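Local atomic coordinates of pseudopodium-enriched atypical kinase 1 (Homo sapiens, PDB entry 6BHC), a protein that is a pseudokinase with an unusual catalytic cleft that dimerises in a mode new to the kinase fold and probably works in signalling as a scaffold more than as an enzyme. Residues A106-L111 and N116-C121; H193-H198 and C277-T282; A265-T270 and S338-I343; L285-E288 and N294-D297; Y307-L312 and G324-A329. The protein carries 1 engineered substitution. One frame throughout, in Å; residues are numbered along the deposited sequence.

Contact 1 of 5, residues A106-L111 and N116-C121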
# COMPACT_ATOMS: atom_id res chain seq x y z
N ALA A 106 -19.31 3.16 -36.27
CA ALA A 106 -18.72 4.42 -36.71
C ALA A 106 -18.62 5.42 -35.57
O ALA A 106 -17.59 6.08 -35.39
CB ALA A 106 -19.52 5.01 -37.87
N VAL A 107 -19.69 5.55 -34.77
CA VAL A 107 -19.68 6.52 -33.68
C VAL A 107 -18.77 6.05 -32.55
O VAL A 107 -18.01 6.84 -31.98
CB VAL A 107 -21.11 6.77 -33.19
CG1 VAL A 107 -21.11 7.67 -31.95
CG2 VAL A 107 -21.95 7.40 -34.29
N ARG A 108 -18.81 4.76 -32.22
CA ARG A 108 -18.04 4.24 -31.10
C ARG A 108 -16.56 4.13 -31.41
O ARG A 108 -15.73 4.25 -30.50
CB ARG A 108 -18.60 2.88 -30.67
CG ARG A 108 -18.06 2.36 -29.36
CD ARG A 108 -18.86 1.15 -28.89
NE ARG A 108 -18.96 0.12 -29.91
CZ ARG A 108 -18.02 -0.79 -30.15
NH1 ARG A 108 -16.91 -0.81 -29.43
NH2 ARG A 108 -18.20 -1.70 -31.10
N GLN A 109 -16.19 3.89 -32.67
CA GLN A 109 -14.78 3.79 -33.03
C GLN A 109 -14.07 5.13 -32.94
O GLN A 109 -12.84 5.16 -32.75
CB GLN A 109 -14.64 3.21 -34.44
CG GLN A 109 -13.22 2.83 -34.85
CD GLN A 109 -13.17 2.22 -36.23
OE1 GLN A 109 -14.21 1.91 -36.82
NE2 GLN A 109 -11.97 2.03 -36.76
N SER A 110 -14.80 6.24 -33.05
CA SER A 110 -14.20 7.57 -32.96
C SER A 110 -13.93 8.01 -31.52
O SER A 110 -13.41 9.10 -31.31
CB SER A 110 -15.10 8.60 -33.64
OG SER A 110 -16.38 8.67 -33.02
N LEU A 111 -14.27 7.18 -30.53
CA LEU A 111 -14.09 7.53 -29.13
C LEU A 111 -12.84 6.87 -28.57
O LEU A 111 -12.55 5.70 -28.87
CB LEU A 111 -15.31 7.09 -28.31
CG LEU A 111 -16.69 7.44 -28.85
CD1 LEU A 111 -17.77 6.82 -27.98
CD2 LEU A 111 -16.87 8.95 -28.94
N ASN A 116 -15.88 2.00 -19.16
CA ASN A 116 -17.31 1.70 -19.15
C ASN A 116 -17.95 1.84 -20.52
O ASN A 116 -19.18 1.91 -20.62
CB ASN A 116 -18.02 2.60 -18.13
CG ASN A 116 -17.46 2.44 -16.74
OD1 ASN A 116 -16.86 3.37 -16.19
ND2 ASN A 116 -17.66 1.27 -16.14
N ILE A 117 -17.15 1.87 -21.58
CA ILE A 117 -17.66 1.94 -22.95
C ILE A 117 -17.09 0.77 -23.73
O ILE A 117 -15.90 0.45 -23.61
CB ILE A 117 -17.32 3.29 -23.61
CG1 ILE A 117 -17.95 4.44 -22.82
CG2 ILE A 117 -17.79 3.32 -25.06
CD1 ILE A 117 -17.78 5.80 -23.45
N GLN A 118 -17.94 0.13 -24.53
CA GLN A 118 -17.56 -1.11 -25.20
C GLN A 118 -16.43 -0.88 -26.20
O GLN A 118 -16.48 0.07 -26.99
CB GLN A 118 -18.77 -1.73 -25.90
CG GLN A 118 -18.47 -3.08 -26.53
CD GLN A 118 -19.72 -3.79 -27.00
OE1 GLN A 118 -20.59 -3.19 -27.64
NE2 GLN A 118 -19.83 -5.07 -26.67
N GLN A 119 -15.43 -1.75 -26.15
CA GLN A 119 -14.33 -1.77 -27.10
C GLN A 119 -14.47 -2.98 -28.01
O GLN A 119 -15.09 -3.99 -27.65
CB GLN A 119 -12.98 -1.81 -26.39
CG GLN A 119 -12.81 -0.80 -25.27
CD GLN A 119 -11.55 -1.04 -24.46
OE1 GLN A 119 -10.46 -1.17 -25.01
NE2 GLN A 119 -11.70 -1.12 -23.14
N ASP A 120 -13.88 -2.88 -29.20
CA ASP A 120 -13.86 -3.99 -30.14
C ASP A 120 -12.48 -4.08 -30.77
O ASP A 120 -11.76 -3.09 -30.86
CB ASP A 120 -14.94 -3.84 -31.23
CG ASP A 120 -14.66 -2.68 -32.17
OD1 ASP A 120 -13.98 -2.89 -33.19
OD2 ASP A 120 -15.12 -1.55 -31.88
N CYS A 121 -12.13 -5.29 -31.21
CA CYS A 121 -10.85 -5.54 -31.87
C CYS A 121 -11.05 -6.02 -33.30
O CYS A 121 -10.21 -6.76 -33.84
CB CYS A 121 -10.02 -6.55 -31.07
SG CYS A 121 -10.81 -8.15 -30.79
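Arg108, near the end of helix 104-109, reaches across to Gln118 and Asp120 in the loop that follows, and its side chain carries nearly all of the contact. CB starts toward the loop; CG comes to 4.4 Å from CG2 of Ile117, an apolar touch at the root of the chain. CD then lies 3.2 Å from Gln118 O. A bend at chi3 (53°) turns the guanidinium so that it can meet that oxygen and the aspartate together. NH1 donates to Gln118 O over 2.6 Å, bent at the hydrogen (143°) and arriving from above the carbonyl plane. NH1 also makes the salt bridge to Asp120 OD2 at 3.1 Å, while NH2 stands 3.2 Å from the same OD2. Guanidinium and carboxylate planes are 81° apart and OD2 alone meets the two nitrogens, so this is not a coplanar two-oxygen pairing. CG of Gln118 covers one guanidinium face, 4.0 Å above it toward the rim. The Gln118 amide itself points elsewhere, bonding Tyr73 OH and the amine of Lys89, the lysine in the place of the kinase VAIK motif. Helix 104-109 corresponds to helix C, and the arginine ties it to the segment leading into strand 123-128. Asp120 probably offsets the charge that Arg108 brings into this buried site, and the backbone carbonyl of Gln118 shares in holding NH1.

Contact 2 of 5, residues H193-H198 and C277-T282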
# COMPACT_ATOMS: atom_id res chain seq x y z
N HIS A 193 -17.88 10.64 -20.47
CA HIS A 193 -16.88 10.48 -21.52
C HIS A 193 -17.40 10.93 -22.88
O HIS A 193 -16.60 11.31 -23.75
CB HIS A 193 -16.42 9.03 -21.59
CG HIS A 193 -15.24 8.79 -22.49
ND1 HIS A 193 -13.97 9.20 -22.16
CD2 HIS A 193 -15.15 8.18 -23.69
CE1 HIS A 193 -13.14 8.85 -23.13
NE2 HIS A 193 -13.83 8.23 -24.07
N LEU A 194 -18.72 10.90 -23.09
CA LEU A 194 -19.29 11.28 -24.38
C LEU A 194 -19.41 12.78 -24.56
O LEU A 194 -19.50 13.25 -25.70
CB LEU A 194 -20.67 10.64 -24.56
CG LEU A 194 -20.79 9.12 -24.40
CD1 LEU A 194 -22.22 8.67 -24.65
CD2 LEU A 194 -19.83 8.40 -25.32
N LYS A 195 -19.42 13.55 -23.46
CA LYS A 195 -19.70 14.98 -23.55
C LYS A 195 -18.67 15.75 -24.38
O LYS A 195 -19.08 16.57 -25.21
CB LYS A 195 -19.84 15.56 -22.15
CG LYS A 195 -20.88 14.86 -21.30
CD LYS A 195 -22.24 14.85 -21.98
CE LYS A 195 -23.27 14.11 -21.14
NZ LYS A 195 -24.61 14.10 -21.79
N PRO A 196 -17.36 15.56 -24.20
CA PRO A 196 -16.41 16.32 -25.04
C PRO A 196 -16.50 15.98 -26.52
O PRO A 196 -16.04 16.77 -27.35
CB PRO A 196 -15.04 15.94 -24.46
CG PRO A 196 -15.33 15.48 -23.08
CD PRO A 196 -16.65 14.77 -23.18
N TYR A 197 -17.08 14.83 -26.87
CA TYR A 197 -17.34 14.50 -28.27
C TYR A 197 -18.68 15.02 -28.76
O TYR A 197 -18.96 14.93 -29.96
CB TYR A 197 -17.30 12.98 -28.47
CG TYR A 197 -15.94 12.35 -28.23
CD1 TYR A 197 -14.97 12.35 -29.22
CD2 TYR A 197 -15.64 11.74 -27.02
CE1 TYR A 197 -13.73 11.78 -29.01
CE2 TYR A 197 -14.40 11.16 -26.80
CZ TYR A 197 -13.45 11.19 -27.80
OH TYR A 197 -12.22 10.61 -27.59
N HIS A 198 -19.51 15.57 -27.87
CA HIS A 198 -20.87 16.00 -28.19
C HIS A 198 -21.68 14.84 -28.77
O HIS A 198 -22.36 14.96 -29.79
CB HIS A 198 -20.87 17.19 -29.15
CG HIS A 198 -20.22 18.42 -28.58
ND1 HIS A 198 -18.87 18.67 -28.72
CD2 HIS A 198 -20.73 19.45 -27.87
CE1 HIS A 198 -18.58 19.81 -28.12
NE2 HIS A 198 -19.69 20.30 -27.60
N CYS A 277 -30.64 14.60 -23.33
CA CYS A 277 -31.39 13.38 -23.60
C CYS A 277 -30.91 12.22 -22.72
O CYS A 277 -31.72 11.49 -22.14
CB CYS A 277 -31.29 13.00 -25.07
SG CYS A 277 -32.11 11.45 -25.51
N ASP A 278 -29.59 12.04 -22.61
CA ASP A 278 -29.07 10.92 -21.84
C ASP A 278 -29.35 11.08 -20.35
O ASP A 278 -29.56 10.08 -19.65
CB ASP A 278 -27.57 10.74 -22.09
CG ASP A 278 -27.27 10.22 -23.48
OD1 ASP A 278 -28.19 9.67 -24.13
OD2 ASP A 278 -26.11 10.35 -23.93
N GLU A 279 -29.34 12.32 -19.85
CA GLU A 279 -29.68 12.54 -18.44
C GLU A 279 -31.12 12.14 -18.16
O GLU A 279 -31.41 11.52 -17.12
CB GLU A 279 -29.44 14.01 -18.07
CG GLU A 279 -27.97 14.40 -17.94
CD GLU A 279 -27.30 14.65 -19.28
OE1 GLU A 279 -27.95 14.48 -20.33
OE2 GLU A 279 -26.10 15.02 -19.28
N PHE A 280 -32.04 12.48 -19.06
CA PHE A 280 -33.44 12.13 -18.86
C PHE A 280 -33.65 10.62 -18.88
O PHE A 280 -34.43 10.09 -18.08
CB PHE A 280 -34.31 12.81 -19.92
CG PHE A 280 -35.78 12.52 -19.79
CD1 PHE A 280 -36.57 13.27 -18.95
CD2 PHE A 280 -36.36 11.49 -20.52
CE1 PHE A 280 -37.92 13.01 -18.83
CE2 PHE A 280 -37.71 11.22 -20.40
CZ PHE A 280 -38.49 11.98 -19.55
N GLN A 281 -32.97 9.91 -19.78
CA GLN A 281 -33.13 8.46 -19.84
C GLN A 281 -32.50 7.77 -18.64
O GLN A 281 -32.95 6.70 -18.24
CB GLN A 281 -32.54 7.92 -21.15
CG GLN A 281 -33.33 8.30 -22.38
CD GLN A 281 -32.80 7.66 -23.65
OE1 GLN A 281 -31.68 7.16 -23.69
NE2 GLN A 281 -33.62 7.67 -24.70
N THR A 282 -31.46 8.38 -18.06
CA THR A 282 -30.87 7.82 -16.84
C THR A 282 -31.85 7.89 -15.67
O THR A 282 -31.85 7.00 -14.81
CB THR A 282 -29.58 8.56 -16.51
OG1 THR A 282 -28.66 8.44 -17.60
CG2 THR A 282 -28.93 7.99 -15.25
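The backbones of Leu194 and Asp278 stay well apart, 10.1 Å between their CA atoms at the closest pair, so side chains bridge the gap between the end of helix 173-194 and helix 277-289. Lys195 does most of this. Bent at chi2 (-56°), its chain brings NZ to Glu279 OE2 at 3.1 Å, a hydrogen-bonded salt bridge. The glutamate comes from the opposite direction, itself bent at chi2 (79°), and the amine meets OE2 on its syn side, 27° out of the carboxylate plane. Glu279 OE2 also receives a weak bond from the amide of Ile343. With an alanine in place of this glutamate, Lys195 would probably be left without its ionic mate and its amine freer to swing, and the Ile343 amide would lose its weak acceptor. In kinase terms helix 173-194 is helix E and helix 277-289 is helix F. Asp278 stands where helix F carries its conserved aspartate, and its carboxylate takes the amides of His201 and Cys202, in the segment equivalent to the HRD motif. Its OD2 lies 4.3 Å from Leu194 CD1 and 4.6 Å from Lys195 NZ, too far for a salt bridge. Helix 173-194 closes in a Schellman motif with His198, at positive phi, as C-prime residue. Asp278 O accepts both the amide and the hydroxyl of Thr282, one turn on, from opposite faces of its plane.

Contact 3 of 5, residues A265-T270 and S338-I343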
# COMPACT_ATOMS: atom_id res chain seq x y z
N ALA A 265 -37.24 12.60 -23.95
CA ALA A 265 -37.37 13.76 -23.07
C ALA A 265 -38.52 14.65 -23.54
O ALA A 265 -38.87 14.66 -24.72
CB ALA A 265 -36.07 14.55 -23.04
N PRO A 266 -39.14 15.40 -22.62
CA PRO A 266 -40.31 16.21 -23.00
C PRO A 266 -40.02 17.24 -24.08
O PRO A 266 -40.91 17.55 -24.88
CB PRO A 266 -40.72 16.88 -21.69
CG PRO A 266 -40.19 15.98 -20.62
CD PRO A 266 -38.91 15.43 -21.16
N GLU A 267 -38.80 17.78 -24.13
CA GLU A 267 -38.50 18.79 -25.14
C GLU A 267 -38.51 18.20 -26.55
O GLU A 267 -38.78 18.92 -27.52
CB GLU A 267 -37.16 19.46 -24.85
CG GLU A 267 -35.95 18.54 -24.90
CD GLU A 267 -35.66 17.88 -23.56
OE1 GLU A 267 -36.56 17.84 -22.70
OE2 GLU A 267 -34.52 17.39 -23.38
N ILE A 268 -38.23 16.90 -26.68
CA ILE A 268 -38.27 16.26 -27.99
C ILE A 268 -39.70 16.19 -28.51
O ILE A 268 -39.93 16.26 -29.73
CB ILE A 268 -37.62 14.87 -27.91
CG1 ILE A 268 -36.19 14.98 -27.38
CG2 ILE A 268 -37.62 14.19 -29.28
CD1 ILE A 268 -35.27 15.81 -28.24
N ILE A 269 -40.68 16.07 -27.62
CA ILE A 269 -42.06 15.89 -28.04
C ILE A 269 -42.77 17.22 -28.30
O ILE A 269 -43.63 17.30 -29.18
CB ILE A 269 -42.82 15.06 -26.99
CG1 ILE A 269 -42.04 13.78 -26.66
CG2 ILE A 269 -44.23 14.72 -27.48
CD1 ILE A 269 -42.68 12.94 -25.58
N THR A 270 -42.42 18.27 -27.56
CA THR A 270 -43.15 19.53 -27.59
C THR A 270 -43.15 20.18 -28.97
O THR A 270 -44.19 20.22 -29.64
CB THR A 270 -42.58 20.51 -26.56
OG1 THR A 270 -41.16 20.60 -26.72
CG2 THR A 270 -42.92 20.04 -25.15
N SER A 338 -33.13 23.13 -19.23
CA SER A 338 -32.20 24.08 -18.62
C SER A 338 -32.08 23.87 -17.12
O SER A 338 -31.05 24.21 -16.54
CB SER A 338 -32.64 25.51 -18.93
OG SER A 338 -33.93 25.78 -18.39
N GLU A 339 -33.11 23.32 -16.48
CA GLU A 339 -33.07 23.01 -15.06
C GLU A 339 -32.68 21.56 -14.78
O GLU A 339 -32.35 21.23 -13.64
CB GLU A 339 -34.42 23.31 -14.40
CG GLU A 339 -34.76 24.79 -14.32
CD GLU A 339 -34.15 25.47 -13.10
OE1 GLU A 339 -34.82 26.35 -12.52
OE2 GLU A 339 -33.02 25.13 -12.72
N ARG A 340 -32.73 20.69 -15.79
CA ARG A 340 -32.30 19.31 -15.61
C ARG A 340 -30.81 19.26 -15.31
O ARG A 340 -30.00 19.89 -16.00
CB ARG A 340 -32.62 18.50 -16.87
CG ARG A 340 -32.45 17.00 -16.74
CD ARG A 340 -32.85 16.31 -18.04
NE ARG A 340 -34.14 16.80 -18.51
CZ ARG A 340 -34.57 16.72 -19.77
NH1 ARG A 340 -33.80 16.17 -20.70
NH2 ARG A 340 -35.76 17.19 -20.10
N ILE A 341 -30.44 18.53 -14.25
CA ILE A 341 -29.05 18.52 -13.81
C ILE A 341 -28.17 17.83 -14.86
O ILE A 341 -28.63 17.04 -15.69
CB ILE A 341 -28.90 17.84 -12.44
CG1 ILE A 341 -29.28 16.36 -12.53
CG2 ILE A 341 -29.74 18.56 -11.40
CD1 ILE A 341 -28.91 15.57 -11.29
N LEU A 342 -26.88 18.15 -14.80
CA LEU A 342 -25.89 17.56 -15.69
C LEU A 342 -25.48 16.18 -15.19
O LEU A 342 -25.63 15.85 -14.01
CB LEU A 342 -24.66 18.47 -15.79
CG LEU A 342 -24.85 19.79 -16.53
CD1 LEU A 342 -23.67 20.72 -16.28
CD2 LEU A 342 -25.02 19.54 -18.02
N ILE A 343 -24.94 15.37 -16.11
CA ILE A 343 -24.54 14.02 -15.75
C ILE A 343 -23.35 14.02 -14.80
O ILE A 343 -23.11 13.02 -14.11
CB ILE A 343 -24.24 13.19 -17.02
CG1 ILE A 343 -24.49 11.71 -16.76
CG2 ILE A 343 -22.81 13.42 -17.50
CD1 ILE A 343 -25.95 11.36 -16.54
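Glu267 and Arg340 form the tight part of this contact, an end-on, two-nitrogen salt bridge. NH2 of Arg340 donates to Glu267 OE1 at 2.8 Å (154° at the hydrogen), and NH1 of Arg340 to Glu267 OE2 at 3.0 Å. Each oxygen uses its syn lone pair, although the two flat groups are twisted 33° apart. The glutamate sets its CG between the backbone N and the carbonyl carbon (chi1 63°), which swings the carboxylate round to face the arginine. Ala265-Pro266-Glu267 is the APE motif that ends a kinase activation segment, and its pairing with an arginine shortly before helix 343-354 is a hallmark of the kinase C-lobe. Losing the carboxylate to an alanine would probably leave the Arg340 charge without its counter-ion and the motif more weakly held to the 338-343 loop. The arginine has further grips: NH1 on Lys276 O and NE on Asn334 O. The looser part lies beside the guanidinium, where Ala265 CB is 3.6 Å from Arg340 NH1 and Pro266 CD 3.8 Å from Arg340 NH2, both oblique to its plane. Phe280 of helix 277-289 packs against all three residues, while beyond Glu267 the chain runs on to the exposed surface.

Contact 4 of 5, residues L285-E288 and N294-D297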
# COMPACT_ATOMS: atom_id res chain seq x y z
N LEU A 285 -34.01 4.92 -15.85
CA LEU A 285 -33.30 3.71 -15.46
C LEU A 285 -33.27 3.53 -13.95
O LEU A 285 -33.24 2.39 -13.46
CB LEU A 285 -31.87 3.73 -16.01
CG LEU A 285 -31.72 3.72 -17.53
CD1 LEU A 285 -30.25 3.65 -17.91
CD2 LEU A 285 -32.49 2.56 -18.14
N ILE A 286 -33.27 4.63 -13.19
CA ILE A 286 -33.25 4.52 -11.73
C ILE A 286 -34.49 3.80 -11.24
O ILE A 286 -34.42 2.93 -10.37
CB ILE A 286 -33.11 5.92 -11.10
CG1 ILE A 286 -31.74 6.52 -11.42
CG2 ILE A 286 -33.32 5.84 -9.59
CD1 ILE A 286 -31.50 7.86 -10.78
N TYR A 287 -35.66 4.16 -11.79
CA TYR A 287 -36.89 3.47 -11.41
C TYR A 287 -36.84 2.00 -11.80
O TYR A 287 -37.22 1.12 -11.01
CB TYR A 287 -38.09 4.15 -12.07
CG TYR A 287 -38.57 5.39 -11.36
CD1 TYR A 287 -37.93 6.61 -11.51
CD2 TYR A 287 -39.69 5.34 -10.53
CE1 TYR A 287 -38.38 7.75 -10.86
CE2 TYR A 287 -40.15 6.47 -9.88
CZ TYR A 287 -39.50 7.67 -10.05
OH TYR A 287 -39.96 8.79 -9.39
N GLU A 288 -36.36 1.70 -13.01
CA GLU A 288 -36.36 0.32 -13.50
C GLU A 288 -35.38 -0.55 -12.71
O GLU A 288 -35.70 -1.70 -12.39
CB GLU A 288 -36.04 0.29 -14.99
CG GLU A 288 -37.11 0.96 -15.85
CD GLU A 288 -36.79 0.92 -17.33
OE1 GLU A 288 -35.60 1.01 -17.70
OE2 GLU A 288 -37.74 0.79 -18.14
N ASN A 294 -41.38 2.06 -15.69
CA ASN A 294 -41.09 3.35 -16.29
C ASN A 294 -42.14 4.36 -15.81
O ASN A 294 -43.34 4.14 -16.02
CB ASN A 294 -41.11 3.23 -17.81
CG ASN A 294 -40.79 4.54 -18.52
OD1 ASN A 294 -40.50 5.56 -17.90
ND2 ASN A 294 -40.85 4.51 -19.85
N PRO A 295 -41.73 5.46 -15.16
CA PRO A 295 -42.71 6.40 -14.61
C PRO A 295 -43.71 6.92 -15.63
O PRO A 295 -44.85 7.25 -15.26
CB PRO A 295 -41.83 7.54 -14.07
CG PRO A 295 -40.52 6.91 -13.80
CD PRO A 295 -40.35 5.83 -14.82
N PHE A 296 -43.32 7.00 -16.90
CA PHE A 296 -44.21 7.45 -17.96
C PHE A 296 -45.00 6.31 -18.58
O PHE A 296 -45.72 6.53 -19.55
CB PHE A 296 -43.39 8.20 -19.02
CG PHE A 296 -42.55 9.30 -18.44
CD1 PHE A 296 -43.08 10.57 -18.26
CD2 PHE A 296 -41.24 9.06 -18.05
CE1 PHE A 296 -42.31 11.58 -17.72
CE2 PHE A 296 -40.47 10.07 -17.51
CZ PHE A 296 -41.00 11.33 -17.34
N ASP A 297 -44.87 5.10 -18.03
CA ASP A 297 -45.79 4.01 -18.31
C ASP A 297 -46.76 3.75 -17.16
O ASP A 297 -47.89 3.30 -17.40
CB ASP A 297 -45.03 2.71 -18.61
CG ASP A 297 -44.36 2.73 -19.96
OD1 ASP A 297 -44.95 3.29 -20.91
OD2 ASP A 297 -43.25 2.18 -20.09
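Apolar packing between Pro295 and Tyr287 makes up most of this contact. Pro295 CG sits over the centre of the Tyr287 ring face, a CH-pi contact of 3.5 Å from CG to the ring centroid and 13° off the normal. Pro295 CD follows at the base of the ring, 3.9 Å from Tyr287 CB. With Tyr287 CG anti to the carbonyl carbon, chi1 (-81°) places the ring beside the proline, and chi2 (80°) turns its face to it. No hydrogen bond crosses between the segments; Glu288 OE2 makes only a loose approach, 4.2 Å from Asn294 CB, and the two side chains run side by side. The glutamate's firm partner is Arg263, a salt bridge, and the tyrosine hydroxyl bonds Pro313 O and Gln326. Capping forms the third group, within 294-297: Asn294 is the N-cap of helix 295-298, its OD1 accepting weakly from Phe296 N at 3.3 Å. The contact packs short helix 295-298 back against the C-terminal part of helix 277-289, kinase helix F. Its chemistry implies a division of labour: the proline covers one face of the ring and probably helps to hold its tilt, while the buried hydroxyl and the carboxylate are satisfied by bonds to other parts of the lobe.

Contact 5 of 5, residues Y307-L312 and G324-A329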
# COMPACT_ATOMS: atom_id res chain seq x y z
N TYR A 307 -45.25 18.31 -15.74
CA TYR A 307 -45.39 17.81 -14.38
C TYR A 307 -44.40 18.48 -13.43
O TYR A 307 -43.51 19.23 -13.84
CB TYR A 307 -45.20 16.29 -14.36
CG TYR A 307 -43.93 15.84 -15.06
CD1 TYR A 307 -43.93 15.59 -16.43
CD2 TYR A 307 -42.75 15.67 -14.36
CE1 TYR A 307 -42.78 15.19 -17.08
CE2 TYR A 307 -41.59 15.26 -15.00
CZ TYR A 307 -41.61 15.02 -16.36
OH TYR A 307 -40.47 14.61 -17.00
N THR A 308 -44.57 18.19 -12.15
CA THR A 308 -43.70 18.68 -11.09
C THR A 308 -43.10 17.48 -10.34
O THR A 308 -43.18 16.34 -10.79
CB THR A 308 -44.47 19.60 -10.14
OG1 THR A 308 -45.58 18.89 -9.57
CG2 THR A 308 -44.98 20.82 -10.89
N ARG A 309 -42.50 17.76 -9.19
CA ARG A 309 -41.85 16.71 -8.41
C ARG A 309 -42.89 15.79 -7.77
O ARG A 309 -42.68 14.57 -7.70
CB ARG A 309 -40.94 17.32 -7.35
CG ARG A 309 -39.73 16.49 -6.98
CD ARG A 309 -40.04 15.46 -5.91
NE ARG A 309 -38.82 14.87 -5.35
CZ ARG A 309 -38.80 14.00 -4.35
NH1 ARG A 309 -37.64 13.52 -3.91
NH2 ARG A 309 -39.93 13.60 -3.79
N ALA A 310 -44.01 16.35 -7.32
CA ALA A 310 -45.05 15.56 -6.67
C ALA A 310 -45.83 14.69 -7.64
O ALA A 310 -46.54 13.78 -7.20
CB ALA A 310 -46.01 16.48 -5.92
N ASP A 311 -45.72 14.93 -8.95
CA ASP A 311 -46.44 14.12 -9.92
C ASP A 311 -45.75 12.80 -10.21
O ASP A 311 -46.41 11.83 -10.61
CB ASP A 311 -46.63 14.91 -11.22
CG ASP A 311 -47.46 16.17 -11.03
OD1 ASP A 311 -48.46 16.12 -10.29
OD2 ASP A 311 -47.09 17.20 -11.62
N LEU A 312 -44.43 12.73 -10.02
CA LEU A 312 -43.70 11.51 -10.32
C LEU A 312 -44.05 10.41 -9.31
O LEU A 312 -44.32 10.69 -8.14
CB LEU A 312 -42.19 11.76 -10.30
CG LEU A 312 -41.64 12.63 -11.43
CD1 LEU A 312 -40.16 12.92 -11.22
CD2 LEU A 312 -41.87 11.97 -12.78
N GLY A 324 -31.98 9.44 -1.64
CA GLY A 324 -31.06 10.08 -2.57
C GLY A 324 -31.32 9.69 -4.01
O GLY A 324 -31.25 10.52 -4.92
N LEU A 325 -31.62 8.41 -4.25
CA LEU A 325 -31.96 7.97 -5.60
C LEU A 325 -33.27 8.58 -6.08
O LEU A 325 -33.42 8.87 -7.27
CB LEU A 325 -32.03 6.44 -5.65
CG LEU A 325 -30.70 5.69 -5.49
CD1 LEU A 325 -30.94 4.20 -5.35
CD2 LEU A 325 -29.77 5.99 -6.65
N GLN A 326 -34.22 8.79 -5.16
CA GLN A 326 -35.46 9.46 -5.53
C GLN A 326 -35.19 10.91 -5.94
O GLN A 326 -35.69 11.38 -6.96
CB GLN A 326 -36.45 9.41 -4.37
CG GLN A 326 -37.71 10.24 -4.59
CD GLN A 326 -38.70 9.56 -5.51
OE1 GLN A 326 -39.68 8.96 -5.06
NE2 GLN A 326 -38.47 9.67 -6.81
N GLN A 327 -34.40 11.62 -5.13
CA GLN A 327 -34.06 13.00 -5.46
C GLN A 327 -33.25 13.08 -6.75
O GLN A 327 -33.43 14.00 -7.56
CB GLN A 327 -33.30 13.65 -4.30
CG GLN A 327 -32.87 15.09 -4.54
CD GLN A 327 -34.04 16.06 -4.59
OE1 GLN A 327 -35.16 15.73 -4.19
NE2 GLN A 327 -33.78 17.27 -5.09
N LEU A 328 -32.35 12.12 -6.96
CA LEU A 328 -31.55 12.10 -8.18
C LEU A 328 -32.42 11.89 -9.41
O LEU A 328 -32.22 12.55 -10.44
CB LEU A 328 -30.49 11.00 -8.09
CG LEU A 328 -29.63 10.81 -9.34
CD1 LEU A 328 -28.88 12.09 -9.65
CD2 LEU A 328 -28.66 9.65 -9.16
N ALA A 329 -33.40 10.99 -9.32
CA ALA A 329 -34.29 10.75 -10.45
C ALA A 329 -35.16 11.97 -10.75
O ALA A 329 -35.35 12.34 -11.91
CB ALA A 329 -35.17 9.53 -10.18
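A partly buried, mainly polar contact joins Arg309, in the loop between helices 295-298 and 322-332, to Gln326 and Gln327 of the latter, which is helix H in kinase order. Arg309 makes all the close contacts across the gap; its side chain is exposed and poorly ordered, so its placement is approximate. The CA atoms of Arg309 and Gln327 remain 9.1 Å apart. The arginine chain bends at chi2 (-85°) and then runs nearly straight, carrying the guanidinium onto the helix surface. There the CD of Gln326 lies over one face of the group, and Gln326 CG is 3.4 Å from Arg309 NH1. The guanidinium and the Gln326 amide are turned 55° against each other, so they do not stack flat. Gln326 spends its amide oxygen on another partner, OE1 taking the amide of Ile315. From Gln327 comes the one hydrogen bond across the contact, weak and bent: Arg309 NH1 to OE1 at 3.3 Å, the oxygen approaching obliquely to the guanidinium. Behind the arginine the loop has its own polar bonds. Asp311 OD2 accepts Thr308 N at 2.8 Å and Thr308 OG1 at 3.1 Å, both from the same face of the carboxylate. Farther in, buried Leu312 packs on Tyr287 and on Ser330 of helix 322-332. The link across the segments is thus probably a soft one: a mobile arginine rests on two neutral amide side chains, with one long bond and no carboxylate of either segment against it.

In the fold
Contacts 2, 3, 4 and 5 gather around helix 277-289 in the C-lobe, whereas contact 1 lies in the N-lobe, towards the lobe interface, meeting contact 2 through Leu111 and Ile117 on Leu194, His193 and Tyr197. Contacts 1, 2 and 4 are buried; contacts 3 and 5 are partly buried, nearer the surface. Contacts 2 and 4 share helix 277-289, and Phe280 of contact 2 touches residues of contacts 3, 4 and 5. Contacts 4 and 5 are joined by the packing of Ile286 on Leu328 and of Tyr287 on Ala329. Salt bridges carry contacts 1, 2 and 3, a proline over a ring carries contact 4, and contact 5 has a weak arginine-amide bond.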